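Long-range contact in beta-d-glucoside glucohydrolase (Hypocrea jecorina, PDB 3ZZ1), which probably hydrolyses terminal, non-reducing beta-D-glucosyl residues with release of beta-D-glucose, a step in cellulose degradation: residues A[72-77]-A[388-393]. Sequence-based numbering, arbitrary orientation.
Sequences STAFTP and NYPYFV
The carbonyl oxygen of N388 and the hydroxyl of S72 are joined through one water, which donates a hydrogen to N388 O at 2.6 Å and lies 2.7 Å from S72 OG. A small side chain with a hydroxyl suits position 72, since OG can meet the water and also make a weak hydrogen bond to V66 O. Beside this bridge the P390 ring lies against the backbone of residues 72-74: its CG comes to 3.4 Å from S72 O, an ordinary van der Waals contact. Proline suits the place because its ring offers a compact apolar surface, with CD also 4.2 Å from A74 CB.

The methyl of A74 points into the other segment and meets the Y389 ring obliquely, CB to CD1 being 3.6 Å. The tyrosine side chain sets out away from residues 72-77, but CG stands anti to the carbonyl carbon and beside the backbone N (chi1 -69°), a torsion that helps return the CD1 side of the ring to the methyl. F392 CD2 lies over the centre of one ring face, 3.5 Å above its plane, and H361 also meets the ring.

The two loops lie within the N-terminal (TIM-barrel clan) and C-terminal family regions of this family 3 glycoside hydrolase, so the contact joins the two parts. S507 and Q508 lie at the junction: Q508 OE1 accepts a hydrogen bond from A74 N and its side chain touches P390, while S507 OG donates to A74 O and its side chain touches Y389. Between the segments themselves, the chemistry implies a seam of small apolar contacts whose polar link is carried by water.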
ATOM      1  N   SER A  72       2.835  11.021 -17.892  1.00 14.91           N
ATOM      2  CA  SER A  72       2.917   9.761 -17.160  1.00 14.70           C
ATOM      3  C   SER A  72       1.543   9.191 -16.829  1.00 14.27           C
ATOM      4  O   SER A  72       0.533   9.904 -16.855  1.00 14.07           O
ATOM      5  CB  SER A  72       3.720   9.945 -15.875  1.00 14.80           C
ATOM      6  OG  SER A  72       3.111  10.926 -15.052  1.00 15.80           O
ATOM      7  N   THR A  73       1.528   7.895 -16.531  1.00 13.55           N
ATOM      8  CA  THR A  73       0.332   7.201 -16.097  1.00 13.04           C
ATOM      9  C   THR A  73       0.087   7.465 -14.612  1.00 12.85           C
ATOM     10  O   THR A  73       1.025   7.507 -13.815  1.00 12.99           O
ATOM     11  CB  THR A  73       0.455   5.675 -16.361  1.00 12.99           C
ATOM     12  OG1 THR A  73       0.625   5.442 -17.767  1.00 12.42           O
ATOM     13  CG2 THR A  73      -0.768   4.910 -15.863  1.00 12.28           C
ATOM     14  N   ALA A  74      -1.179   7.668 -14.263  1.00 12.68           N
ATOM     15  CA  ALA A  74      -1.620   7.671 -12.880  1.00 12.43           C
ATOM     16  C   ALA A  74      -2.084   6.261 -12.525  1.00 12.44           C
ATOM     17  O   ALA A  74      -3.210   5.864 -12.844  1.00 12.56           O
ATOM     18  CB  ALA A  74      -2.747   8.670 -12.683  1.00 12.36           C
ATOM     19  N   PHE A  75      -1.207   5.495 -11.883  1.00 11.94           N
ATOM     20  CA  PHE A  75      -1.554   4.137 -11.485  1.00 11.61           C
ATOM     21  C   PHE A  75      -2.504   4.165 -10.295  1.00 11.47           C
ATOM     22  O   PHE A  75      -2.630   5.187  -9.614  1.00 11.59           O
ATOM     23  CB  PHE A  75      -0.298   3.312 -11.186  1.00 11.61           C
ATOM     24  CG  PHE A  75       0.555   3.048 -12.401  1.00 11.41           C
ATOM     25  CD1 PHE A  75       1.546   3.952 -12.784  1.00 11.29           C
ATOM     26  CD2 PHE A  75       0.361   1.899 -13.165  1.00 11.24           C
ATOM     27  CE1 PHE A  75       2.335   3.717 -13.903  1.00 11.59           C
ATOM     28  CE2 PHE A  75       1.146   1.649 -14.288  1.00 11.67           C
ATOM     29  CZ  PHE A  75       2.134   2.562 -14.663  1.00 12.22           C
ATOM     30  N   THR A  76      -3.198   3.055 -10.070  1.00 11.05           N
ATOM     31  CA  THR A  76      -4.065   2.934  -8.909  1.00 10.75           C
ATOM     32  C   THR A  76      -3.204   3.030  -7.657  1.00 10.64           C
ATOM     33  O   THR A  76      -2.038   2.624  -7.685  1.00 10.41           O
ATOM     34  CB  THR A  76      -4.821   1.589  -8.892  1.00 10.59           C
ATOM     35  OG1 THR A  76      -3.883   0.509  -8.786  1.00 10.34           O
ATOM     36  CG2 THR A  76      -5.662   1.419 -10.158  1.00 10.70           C
ATOM     37  N   PRO A  77      -3.762   3.586  -6.563  1.00 10.70           N
ATOM     38  CA  PRO A  77      -3.114   3.491  -5.257  1.00 10.51           C
ATOM     39  C   PRO A  77      -2.805   2.042  -4.886  1.00 10.29           C
ATOM     40  O   PRO A  77      -3.473   1.118  -5.367  1.00 10.22           O
ATOM     41  CB  PRO A  77      -4.178   4.040  -4.316  1.00 10.40           C
ATOM     42  CG  PRO A  77      -4.879   5.062  -5.135  1.00 10.83           C
ATOM     43  CD  PRO A  77      -4.912   4.512  -6.531  1.00 10.63           C
ATOM     44  N   ASN A 388      -0.672  13.792 -11.396  1.00 14.57           N
ATOM     45  CA  ASN A 388      -1.534  14.318 -12.449  1.00 14.91           C
ATOM     46  C   ASN A 388      -2.161  13.200 -13.283  1.00 14.86           C
ATOM     47  O   ASN A 388      -1.502  12.201 -13.592  1.00 14.55           O
ATOM     48  CB  ASN A 388      -0.729  15.212 -13.396  1.00 15.33           C
ATOM     49  CG  ASN A 388      -0.242  16.489 -12.739  1.00 16.37           C
ATOM     50  OD1 ASN A 388       0.940  16.823 -12.827  1.00 18.44           O
ATOM     51  ND2 ASN A 388      -1.150  17.222 -12.102  1.00 17.03           N
ATOM     52  N   TYR A 389      -3.430  13.384 -13.646  1.00 14.60           N
ATOM     53  CA  TYR A 389      -4.113  12.486 -14.566  1.00 14.41           C
ATOM     54  C   TYR A 389      -3.825  12.875 -16.011  1.00 14.21           C
ATOM     55  O   TYR A 389      -4.005  14.031 -16.389  1.00 14.63           O
ATOM     56  CB  TYR A 389      -5.627  12.515 -14.335  1.00 14.26           C
ATOM     57  CG  TYR A 389      -6.067  11.909 -13.026  1.00 14.22           C
ATOM     58  CD1 TYR A 389      -5.840  10.557 -12.746  1.00 14.22           C
ATOM     59  CD2 TYR A 389      -6.728  12.679 -12.073  1.00 13.19           C
ATOM     60  CE1 TYR A 389      -6.241   9.996 -11.539  1.00 13.81           C
ATOM     61  CE2 TYR A 389      -7.143  12.126 -10.873  1.00 13.58           C
ATOM     62  CZ  TYR A 389      -6.895  10.788 -10.609  1.00 13.57           C
ATOM     63  OH  TYR A 389      -7.311  10.248  -9.417  1.00 12.90           O
ATOM     64  N   PRO A 390      -3.375  11.913 -16.829  1.00 14.15           N
ATOM     65  CA  PRO A 390      -3.226  12.203 -18.255  1.00 13.99           C
ATOM     66  C   PRO A 390      -4.601  12.253 -18.931  1.00 13.79           C
ATOM     67  O   PRO A 390      -4.771  12.897 -19.965  1.00 13.40           O
ATOM     68  CB  PRO A 390      -2.405  11.019 -18.766  1.00 13.98           C
ATOM     69  CG  PRO A 390      -2.710   9.904 -17.818  1.00 13.89           C
ATOM     70  CD  PRO A 390      -2.916  10.555 -16.481  1.00 14.09           C
ATOM     71  N   TYR A 391      -5.555  11.556 -18.327  1.00 13.86           N
ATOM     72  CA  TYR A 391      -6.965  11.567 -18.714  1.00 13.98           C
ATOM     73  C   TYR A 391      -7.717  10.976 -17.526  1.00 14.17           C
ATOM     74  O   TYR A 391      -7.092  10.501 -16.567  1.00 14.57           O
ATOM     75  CB  TYR A 391      -7.201  10.728 -19.980  1.00 13.74           C
ATOM     76  CG  TYR A 391      -6.903   9.255 -19.802  1.00 13.36           C
ATOM     77  CD1 TYR A 391      -5.614   8.758 -19.995  1.00 13.17           C
ATOM     78  CD2 TYR A 391      -7.909   8.359 -19.432  1.00 12.93           C
ATOM     79  CE1 TYR A 391      -5.330   7.406 -19.825  1.00 13.01           C
ATOM     80  CE2 TYR A 391      -7.642   7.015 -19.256  1.00 12.63           C
ATOM     81  CZ  TYR A 391      -6.348   6.542 -19.455  1.00 13.40           C
ATOM     82  OH  TYR A 391      -6.075   5.207 -19.278  1.00 13.44           O
ATOM     83  N   PHE A 392      -9.044  11.002 -17.580  1.00 14.01           N
ATOM     84  CA  PHE A 392      -9.861  10.394 -16.542  1.00 14.06           C
ATOM     85  C   PHE A 392     -11.203   9.974 -17.121  1.00 14.14           C
ATOM     86  O   PHE A 392     -11.936  10.803 -17.665  1.00 14.07           O
ATOM     87  CB  PHE A 392     -10.069  11.356 -15.365  1.00 13.93           C
ATOM     88  CG  PHE A 392     -10.552  10.682 -14.100  1.00 13.88           C
ATOM     89  CD1 PHE A 392     -11.876  10.243 -13.981  1.00 13.86           C
ATOM     90  CD2 PHE A 392      -9.689  10.496 -13.023  1.00 13.76           C
ATOM     91  CE1 PHE A 392     -12.324   9.620 -12.824  1.00 13.25           C
ATOM     92  CE2 PHE A 392     -10.127   9.874 -11.849  1.00 14.03           C
ATOM     93  CZ  PHE A 392     -11.449   9.439 -11.746  1.00 13.58           C
ATOM     94  N   VAL A 393     -11.512   8.685 -16.997  1.00 14.22           N
ATOM     95  CA  VAL A 393     -12.788   8.138 -17.454  1.00 14.31           C
ATOM     96  C   VAL A 393     -13.803   8.149 -16.309  1.00 14.45           C
ATOM     97  O   VAL A 393     -13.765   7.289 -15.426  1.00 14.61           O
ATOM     98  CB  VAL A 393     -12.638   6.698 -18.017  1.00 14.24           C
ATOM     99  CG1 VAL A 393     -13.944   6.231 -18.654  1.00 14.53           C
ATOM    100  CG2 VAL A 393     -11.504   6.628 -19.036  1.00 14.18           C
TER
HETATM  101  O   HOH W   1       0.909  11.256 -13.604  1.00 25.10           O